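Side-chain contact in serine-pyruvate aminotransferase (agxt) (Sulfolobus solfataricus, PDB 3ZRP), which probably transfers the amino group of serine to pyruvate, using pyridoxal 5'-phosphate as cofactor: residues 113-116 against 117-120. Sequence-based numbering, arbitrary orientation.
Sequences YVKP and GEVE
Glu118 turns CG anti to its carbonyl carbon (chi1 -54°) and runs extended beyond it, which carries the carboxylate back over the start of its helix to Lys115. Glu118 OE1 accepts the backbone N-H of Lys115, with Lys115 N to Glu118 OE1 2.9 Å and an N-H...O angle of 158°. The N-H meets OE1 from above the carboxylate plane, 49° out of it. The aliphatic part of Lys115 lies alongside the Glu118 chain and points the same way; Lys115 CG is 3.7 Å from Glu118 OE1. The Lys115 chain bends at chi2 and again at chi4, and its NZ donates to Tyr113 O at 2.9 Å and forms a salt bridge with Asp112. Lys115 CE rests over one face of the Tyr113 ring, toward the rim. Lys115 and Glu118 each have a second conformer; these contacts belong to the one described. Lys115 O accepts Val119 N at 3.3 Å, and more weakly Glu118 N. Pro116 O takes Glu120 N at 2.9 Å, the next i to i+4 bond. On the buried side, Val114 CG1 meets Val119 CG2 at 3.7 Å, the side chains crossing at about a right angle. Both valines also touch Val83 of strand 79-83, seating the helix start on the central sheet. Lys115 is the N-cap of helix 116-125, and Glu118 returning to its amide is the N3-to-N-cap half of a capping box; the lysine side chain has no acceptor for the reciprocal bond.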
loop_
_atom_site.group_PDB
_atom_site.type_symbol
_atom_site.label_atom_id
_atom_site.label_comp_id
_atom_site.label_asym_id
_atom_site.label_seq_id
_atom_site.Cartn_x
_atom_site.Cartn_y
_atom_site.Cartn_z
ATOM N N TYR A 113 -17.115 -23.057 14.366
ATOM C CA TYR A 113 -16.079 -23.275 13.367
ATOM C C TYR A 113 -16.326 -24.570 12.589
ATOM O O TYR A 113 -16.953 -25.491 13.106
ATOM C CB TYR A 113 -14.686 -23.280 13.995
ATOM C CG TYR A 113 -14.350 -24.480 14.868
ATOM C CD1 TYR A 113 -14.731 -24.531 16.228
ATOM C CD2 TYR A 113 -13.629 -25.545 14.351
ATOM C CE1 TYR A 113 -14.418 -25.646 17.024
ATOM C CE2 TYR A 113 -13.294 -26.652 15.140
ATOM C CZ TYR A 113 -13.696 -26.696 16.469
ATOM O OH TYR A 113 -13.353 -27.803 17.222
ATOM N N VAL A 114 -15.852 -24.616 11.343
ATOM C CA VAL A 114 -16.043 -25.781 10.469
ATOM C C VAL A 114 -15.064 -26.859 10.887
ATOM O O VAL A 114 -13.869 -26.636 10.895
ATOM C CB VAL A 114 -15.817 -25.413 8.977
ATOM C CG1 VAL A 114 -16.081 -26.633 8.085
ATOM C CG2 VAL A 114 -16.739 -24.264 8.595
ATOM N N LYS A 115 -15.585 -28.048 11.220
ATOM C CA LYS A 115 -14.756 -29.138 11.727
ATOM C C LYS A 115 -13.888 -29.739 10.635
ATOM O O LYS A 115 -14.295 -29.748 9.477
ATOM C CB LYS A 115 -15.650 -30.216 12.367
ATOM C CG LYS A 115 -16.624 -29.663 13.408
ATOM C CD LYS A 115 -15.844 -29.035 14.593
ATOM C CE LYS A 115 -16.788 -28.422 15.632
ATOM N NZ LYS A 115 -17.735 -27.425 15.063
ATOM N N PRO A 116 -12.686 -30.248 10.996
ATOM C CA PRO A 116 -11.838 -30.878 9.999
ATOM C C PRO A 116 -12.569 -31.963 9.194
ATOM O O PRO A 116 -12.363 -32.060 7.979
ATOM C CB PRO A 116 -10.713 -31.494 10.840
ATOM C CG PRO A 116 -10.599 -30.574 12.014
ATOM C CD PRO A 116 -11.998 -30.152 12.306
ATOM N N GLY A 117 -13.429 -32.737 9.857
ATOM C CA GLY A 117 -14.205 -33.802 9.187
ATOM C C GLY A 117 -15.168 -33.298 8.133
ATOM O O GLY A 117 -15.391 -33.966 7.117
ATOM N N GLU A 118 -15.736 -32.121 8.367
ATOM C CA GLU A 118 -16.672 -31.517 7.425
ATOM C C GLU A 118 -15.950 -31.005 6.166
ATOM O O GLU A 118 -16.504 -31.075 5.056
ATOM C CB GLU A 118 -17.492 -30.417 8.109
ATOM C CG GLU A 118 -18.192 -30.920 9.378
ATOM C CD GLU A 118 -18.754 -29.821 10.269
ATOM O OE1 GLU A 118 -18.238 -28.682 10.270
ATOM O OE2 GLU A 118 -19.725 -30.120 10.990
ATOM N N VAL A 119 -14.719 -30.502 6.337
ATOM C CA VAL A 119 -13.890 -30.097 5.182
ATOM C C VAL A 119 -13.436 -31.338 4.412
ATOM O O VAL A 119 -13.456 -31.360 3.159
ATOM C CB VAL A 119 -12.649 -29.206 5.548
ATOM C CG1 VAL A 119 -11.992 -28.640 4.263
ATOM C CG2 VAL A 119 -13.033 -28.052 6.502
ATOM N N GLU A 120 -13.010 -32.362 5.157
ATOM C CA GLU A 120 -12.594 -33.636 4.565
ATOM C C GLU A 120 -13.680 -34.243 3.671
ATOM O O GLU A 120 -13.394 -34.659 2.557
ATOM C CB GLU A 120 -12.217 -34.636 5.664
ATOM C CG GLU A 120 -11.705 -35.973 5.141
ATOM C CD GLU A 120 -11.534 -37.006 6.245
ATOM O OE1 GLU A 120 -12.275 -36.951 7.245
ATOM O OE2 GLU A 120 -10.683 -37.900 6.086
#